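PDB 4EBG: uncharacterized protein from Staphylococcus aureus subsp. aureus Mu50, which is of unknown function but is probably secreted and adopts a cystatin-like fold of the DUF4467 family, within the NTF2 clan. Local coordinates for residues M60-K68 with R76-M84. Sequence-based numbering, arbitrary orientation.
Sequences MYYFAYEIK and REIDPIKYM
A64 and P80 mark the place where strand 60-68 and the first turn of the following helix come nearest. The methyl of A64, small enough to let the chain close in, sits 3.6 Å (CB) from I78 CG2. With CG1 of I78 beside the backbone N (chi1 -60°), CG2 is left anti to it and meets A64; the other branch, through CD1, lies by E66 CG. P80, whose rigid ring suits the first turn of a helix, lays CG 3.5 Å from the carbonyl oxygen of Y62 and also against Y62 CB. The helix start is capped by D79, whose OD1 accepts from K82 N at 3.2 Å in a nearly straight bond and more weakly from I81 N.

One turn on, selenomethionine M84, bent at chi3 (-72°), swings CE over one face of the Y62 ring, a CH-pi contact 3.9 Å from its centroid; SE makes an oblique Met-aromatic contact. I81 CD1 also approaches obliquely. Y62 OH is hydrogen-bonded to N37 ND2.

The R76 side is looser and wetter. The F63 ring edge (CE1) meets one face of the R76 guanidinium, offset toward its rim, the planes 88° apart; NH1 hydrogen-bonds to K22 O of the second subunit. One water accepts from A64 N at 2.8 Å; another donates to Y62 O and is weakly held by R76 NE.

Strand 60-68 lies between strands 46-52 and 71-74 in the antiparallel sheet. F63 and Y65 pack on helix 3-23 on one face, whereas the short helix 80-86 crosses the other, with P80 also touching V48.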
HETATM    1  N   MSE B  60     -10.613 -12.894  -5.044  1.00 15.13           N
HETATM    2  CA  MSE B  60     -10.881 -12.346  -3.704  0.50 14.48           C
HETATM    3  C   MSE B  60      -9.639 -12.546  -2.840  1.00 13.31           C
HETATM    4  O   MSE B  60      -9.092 -13.641  -2.779  1.00 16.24           O
HETATM    5  CB  MSE B  60     -12.052 -13.049  -2.984  0.50 14.37           C
HETATM    6  CG  MSE B  60     -13.488 -12.801  -3.478  0.50 15.82           C
HETATM    7 SE   MSE B  60     -14.104 -10.965  -3.333  0.38  9.62          SE
HETATM    8  CE  MSE B  60     -13.546 -10.338  -5.102  0.50 15.78           C
ATOM      9  N   TYR B  61      -9.284 -11.500  -2.108  1.00 10.29           N
ATOM     10  CA  TYR B  61      -8.203 -11.518  -1.141  1.00 10.11           C
ATOM     11  C   TYR B  61      -8.797 -11.227   0.223  1.00  9.15           C
ATOM     12  O   TYR B  61      -9.586 -10.289   0.370  1.00  9.77           O
ATOM     13  CB  TYR B  61      -7.137 -10.491  -1.505  1.00 11.84           C
ATOM     14  CG  TYR B  61      -6.428 -10.848  -2.768  1.00 11.47           C
ATOM     15  CD1 TYR B  61      -6.979 -10.608  -4.024  1.00 13.36           C
ATOM     16  CD2 TYR B  61      -5.195 -11.427  -2.713  1.00 16.04           C
ATOM     17  CE1 TYR B  61      -6.336 -10.942  -5.192  1.00 15.39           C
ATOM     18  CE2 TYR B  61      -4.511 -11.758  -3.906  1.00 18.38           C
ATOM     19  CZ  TYR B  61      -5.118 -11.504  -5.124  1.00 16.42           C
ATOM     20  OH  TYR B  61      -4.470 -11.812  -6.297  1.00 23.00           O
ATOM     21  N   TYR B  62      -8.407 -12.012   1.242  1.00  9.79           N
ATOM     22  CA  TYR B  62      -9.008 -11.937   2.562  1.00 10.07           C
ATOM     23  C   TYR B  62      -8.072 -11.256   3.555  1.00  9.52           C
ATOM     24  O   TYR B  62      -6.836 -11.439   3.508  1.00 11.92           O
ATOM     25  CB  TYR B  62      -9.406 -13.342   3.022  1.00 11.30           C
ATOM     26  CG  TYR B  62     -10.660 -13.832   2.294  1.00 10.08           C
ATOM     27  CD1 TYR B  62     -10.587 -14.414   1.054  1.00 11.78           C
ATOM     28  CD2 TYR B  62     -11.910 -13.703   2.884  1.00  9.52           C
ATOM     29  CE1 TYR B  62     -11.745 -14.846   0.393  1.00 12.01           C
ATOM     30  CE2 TYR B  62     -13.039 -14.133   2.268  1.00 11.81           C
ATOM     31  CZ  TYR B  62     -12.955 -14.702   1.000  1.00 11.13           C
ATOM     32  OH  TYR B  62     -14.134 -15.084   0.359  1.00 14.20           O
ATOM     33  N   PHE B  63      -8.661 -10.547   4.498  1.00  9.68           N
ATOM     34  CA  PHE B  63      -7.981  -9.816   5.545  1.00 10.14           C
ATOM     35  C   PHE B  63      -8.768  -9.911   6.836  1.00  9.80           C
ATOM     36  O   PHE B  63     -10.008  -9.840   6.812  1.00 11.14           O
ATOM     37  CB  PHE B  63      -7.861  -8.337   5.192  1.00 11.73           C
ATOM     38  CG  PHE B  63      -7.089  -8.093   3.937  1.00 11.38           C
ATOM     39  CD1 PHE B  63      -5.681  -8.137   3.924  1.00 14.62           C
ATOM     40  CD2 PHE B  63      -7.752  -7.849   2.758  1.00 11.52           C
ATOM     41  CE1 PHE B  63      -4.986  -7.945   2.762  1.00 16.22           C
ATOM     42  CE2 PHE B  63      -7.052  -7.679   1.608  1.00 12.96           C
ATOM     43  CZ  PHE B  63      -5.669  -7.665   1.609  1.00 13.79           C
ATOM     44  N   ALA B  64      -8.068 -10.163   7.937  1.00  9.63           N
ATOM     45  CA  ALA B  64      -8.671 -10.179   9.239  1.00  9.96           C
ATOM     46  C   ALA B  64      -8.416  -8.877   9.981  1.00 10.07           C
ATOM     47  O   ALA B  64      -7.273  -8.396  10.023  1.00 12.31           O
ATOM     48  CB  ALA B  64      -8.141 -11.359  10.076  1.00 12.13           C
ATOM     49  N   TYR B  65      -9.461  -8.324  10.586  1.00 11.48           N
ATOM     50  CA  TYR B  65      -9.381  -7.137  11.403  1.00 11.60           C
ATOM     51  C   TYR B  65      -9.809  -7.487  12.812  1.00 11.60           C
ATOM     52  O   TYR B  65     -10.723  -8.317  13.029  1.00 12.27           O
ATOM     53  CB  TYR B  65     -10.326  -6.029  10.863  1.00 11.24           C
ATOM     54  CG  TYR B  65      -9.849  -5.374   9.607  1.00 12.25           C
ATOM     55  CD1 TYR B  65      -9.917  -6.003   8.399  1.00 12.23           C
ATOM     56  CD2 TYR B  65      -9.328  -4.111   9.637  1.00 12.50           C
ATOM     57  CE1 TYR B  65      -9.454  -5.399   7.252  1.00 11.24           C
ATOM     58  CE2 TYR B  65      -8.878  -3.482   8.481  1.00 12.82           C
ATOM     59  CZ  TYR B  65      -8.945  -4.118   7.315  1.00 12.32           C
ATOM     60  OH  TYR B  65      -8.477  -3.457   6.194  1.00 16.01           O
ATOM     61  N   GLU B  66      -9.226  -6.760  13.746  1.00 13.52           N
ATOM     62  CA  GLU B  66      -9.740  -6.772  15.121  1.00 15.32           C
ATOM     63  C   GLU B  66     -10.345  -5.422  15.408  1.00 16.31           C
ATOM     64  O   GLU B  66      -9.864  -4.389  14.911  1.00 17.47           O
ATOM     65  CB  GLU B  66      -8.608  -7.017  16.100  1.00 17.22           C
ATOM     66  CG  GLU B  66      -8.051  -8.387  15.989  1.00 21.55           C
ATOM     67  CD  GLU B  66      -7.064  -8.681  17.061  1.00 28.08           C
ATOM     68  OE1 GLU B  66      -7.490  -9.030  18.186  1.00 32.15           O
ATOM     69  OE2 GLU B  66      -5.870  -8.536  16.758  1.00 27.90           O
ATOM     70  N   ILE B  67     -11.406  -5.425  16.203  1.00 16.85           N
ATOM     71  CA  ILE B  67     -12.010  -4.198  16.652  1.00 18.11           C
ATOM     72  C   ILE B  67     -11.523  -4.058  18.086  1.00 19.12           C
ATOM     73  O   ILE B  67     -11.848  -4.880  18.949  1.00 21.60           O
ATOM     74  CB  ILE B  67     -13.534  -4.239  16.637  1.00 18.89           C
ATOM     75  CG1 ILE B  67     -14.075  -4.524  15.227  1.00 19.43           C
ATOM     76  CG2 ILE B  67     -14.060  -2.939  17.092  1.00 21.93           C
ATOM     77  CD1 ILE B  67     -13.618  -3.547  14.094  1.00 22.39           C
ATOM     78  N   LYS B  68     -10.666  -3.065  18.305  1.00 20.43           N
ATOM     79  CA  LYS B  68     -10.111  -2.809  19.621  0.50 22.61           C
ATOM     80  C   LYS B  68     -10.232  -1.326  19.936  1.00 23.08           C
ATOM     81  O   LYS B  68      -9.888  -0.469  19.144  1.00 20.91           O
ATOM     82  CB  LYS B  68      -8.662  -3.268  19.722  0.50 25.10           C
ATOM     83  CG  LYS B  68      -8.476  -4.742  19.996  0.50 28.10           C
ATOM     84  CD  LYS B  68      -7.005  -5.038  20.275  0.50 29.54           C
ATOM     85  CE  LYS B  68      -6.627  -6.444  19.869  0.50 32.67           C
ATOM     86  NZ  LYS B  68      -5.188  -6.541  19.483  0.50 33.33           N
ATOM     87  N   ARG B  76      -2.386  -8.907  10.230  1.00 15.39           N
ATOM     88  CA  ARG B  76      -1.859  -9.861   9.280  1.00 15.65           C
ATOM     89  C   ARG B  76      -1.247 -11.094   9.961  1.00 16.24           C
ATOM     90  O   ARG B  76      -0.921 -12.020   9.253  1.00 19.46           O
ATOM     91  CB  ARG B  76      -0.854  -9.191   8.328  1.00 17.31           C
ATOM     92  CG  ARG B  76      -1.479  -8.123   7.382  1.00 16.10           C
ATOM     93  CD  ARG B  76      -2.666  -8.601   6.602  1.00 16.25           C
ATOM     94  NE  ARG B  76      -2.386  -9.796   5.815  1.00 17.60           N
ATOM     95  CZ  ARG B  76      -1.753  -9.848   4.650  1.00 18.27           C
ATOM     96  NH1 ARG B  76      -1.337  -8.760   4.040  1.00 18.41           N
ATOM     97  NH2 ARG B  76      -1.562 -11.014   4.054  1.00 21.08           N
ATOM     98  N   GLU B  77      -1.163 -11.098  11.297  1.00 16.59           N
ATOM     99  CA  GLU B  77      -0.802 -12.307  12.030  1.00 17.72           C
ATOM    100  C   GLU B  77      -1.931 -13.305  12.089  1.00 18.07           C
ATOM    101  O   GLU B  77      -1.714 -14.466  12.404  1.00 21.31           O
ATOM    102  CB  GLU B  77      -0.352 -11.986  13.486  1.00 21.08           C
ATOM    103  CG  GLU B  77       0.847 -11.046  13.634  1.00 26.45           C
ATOM    104  CD  GLU B  77       2.162 -11.782  13.794  1.00 39.46           C
ATOM    105  OE1 GLU B  77       2.461 -12.633  12.926  1.00 47.56           O
ATOM    106  OE2 GLU B  77       2.900 -11.504  14.777  1.00 43.81           O
ATOM    107  N   ILE B  78      -3.157 -12.881  11.832  1.00 14.04           N
ATOM    108  CA  ILE B  78      -4.278 -13.796  11.771  1.00 13.57           C
ATOM    109  C   ILE B  78      -4.425 -14.306  10.344  1.00 13.88           C
ATOM    110  O   ILE B  78      -4.582 -13.522   9.400  1.00 16.92           O
ATOM    111  CB  ILE B  78      -5.568 -13.118  12.198  1.00 13.69           C
ATOM    112  CG1 ILE B  78      -5.478 -12.602  13.625  1.00 16.63           C
ATOM    113  CG2 ILE B  78      -6.741 -14.041  11.967  1.00 14.38           C
ATOM    114  CD1 ILE B  78      -6.657 -11.744  14.065  1.00 18.78           C
ATOM    115  N   ASP B  79      -4.417 -15.608  10.173  1.00 13.04           N
ATOM    116  CA  ASP B  79      -4.655 -16.221   8.851  1.00 13.00           C
ATOM    117  C   ASP B  79      -6.181 -16.227   8.607  1.00 12.35           C
ATOM    118  O   ASP B  79      -6.910 -16.898   9.310  1.00 12.28           O
ATOM    119  CB  ASP B  79      -4.153 -17.666   8.872  1.00 14.24           C
ATOM    120  CG  ASP B  79      -4.465 -18.407   7.598  1.00 16.53           C
ATOM    121  OD1 ASP B  79      -5.394 -18.013   6.826  1.00 17.33           O
ATOM    122  OD2 ASP B  79      -3.826 -19.441   7.378  1.00 19.80           O
ATOM    123  N   PRO B  80      -6.690 -15.374   7.720  1.00 13.10           N
ATOM    124  CA  PRO B  80      -8.148 -15.208   7.657  1.00 12.87           C
ATOM    125  C   PRO B  80      -8.885 -16.448   7.150  1.00 12.33           C
ATOM    126  O   PRO B  80     -10.042 -16.664   7.560  1.00 13.19           O
ATOM    127  CB  PRO B  80      -8.337 -14.011   6.732  1.00 15.40           C
ATOM    128  CG  PRO B  80      -7.157 -13.961   5.979  1.00 16.36           C
ATOM    129  CD  PRO B  80      -5.993 -14.487   6.787  1.00 14.18           C
ATOM    130  N   ILE B  81      -8.254 -17.210   6.260  1.00 13.93           N
ATOM    131  CA  ILE B  81      -8.866 -18.416   5.690  1.00 15.05           C
ATOM    132  C   ILE B  81      -9.048 -19.431   6.808  1.00 13.14           C
ATOM    133  O   ILE B  81     -10.110 -20.062   6.962  1.00 14.22           O
ATOM    134  CB  ILE B  81      -7.974 -18.988   4.568  1.00 19.25           C
ATOM    135  CG1 ILE B  81      -7.805 -17.957   3.449  1.00 24.35           C
ATOM    136  CG2 ILE B  81      -8.556 -20.260   4.039  1.00 20.85           C
ATOM    137  CD1 ILE B  81      -9.043 -17.213   3.078  1.00 20.73           C
ATOM    138  N   LYS B  82      -7.981 -19.654   7.576  1.00 13.36           N
ATOM    139  CA  LYS B  82      -8.045 -20.556   8.672  1.00 13.48           C
ATOM    140  C   LYS B  82      -9.079 -20.069   9.693  1.00 11.39           C
ATOM    141  O   LYS B  82      -9.820 -20.856  10.288  1.00 12.17           O
ATOM    142  CB  LYS B  82      -6.682 -20.691   9.328  1.00 14.65           C
ATOM    143  CG  LYS B  82      -6.667 -21.601  10.516  1.00 16.76           C
ATOM    144  CD  LYS B  82      -5.306 -21.674  11.193  1.00 20.75           C
ATOM    145  CE  LYS B  82      -5.336 -22.627  12.399  1.00 28.52           C
ATOM    146  NZ  LYS B  82      -6.023 -23.961  12.140  1.00 36.21           N
ATOM    147  N   TYR B  83      -9.117 -18.764   9.921  1.00 11.38           N
ATOM    148  CA  TYR B  83     -10.006 -18.239  10.935  1.00 11.09           C
ATOM    149  C   TYR B  83     -11.441 -18.578  10.566  1.00 11.03           C
ATOM    150  O   TYR B  83     -12.264 -18.949  11.414  1.00 11.67           O
ATOM    151  CB  TYR B  83      -9.820 -16.719  11.112  1.00 10.59           C
ATOM    152  CG  TYR B  83     -10.330 -16.247  12.430  1.00 10.23           C
ATOM    153  CD1 TYR B  83     -11.680 -15.948  12.630  1.00 10.90           C
ATOM    154  CD2 TYR B  83      -9.472 -16.149  13.502  1.00 11.71           C
ATOM    155  CE1 TYR B  83     -12.157 -15.568  13.871  1.00 11.35           C
ATOM    156  CE2 TYR B  83      -9.957 -15.727  14.768  1.00 10.59           C
ATOM    157  CZ  TYR B  83     -11.297 -15.472  14.955  1.00 11.01           C
ATOM    158  OH  TYR B  83     -11.814 -15.111  16.163  1.00 12.49           O
HETATM  159  N   MSE B  84     -11.796 -18.365   9.303  1.00 10.81           N
HETATM  160  CA  MSE B  84     -13.192 -18.634   8.879  1.00 10.95           C
HETATM  161  C   MSE B  84     -13.545 -20.108   8.981  1.00 11.49           C
HETATM  162  O   MSE B  84     -14.648 -20.482   9.292  1.00 12.70           O
HETATM  163  CB  MSE B  84     -13.415 -18.145   7.456  1.00 10.45           C
HETATM  164  CG  MSE B  84     -13.303 -16.641   7.279  1.00 10.46           C
HETATM  165 SE   MSE B  84     -13.684 -16.053   5.476  0.75 13.50          SE
HETATM  166  CE  MSE B  84     -12.160 -16.671   4.677  1.00 19.43           C
TER
HETATM  167  O   HOH W   1      -4.587 -12.064   4.953  1.00 26.42           O
HETATM  168  O   HOH W   2      -5.260 -10.595   7.945  1.00 17.24           O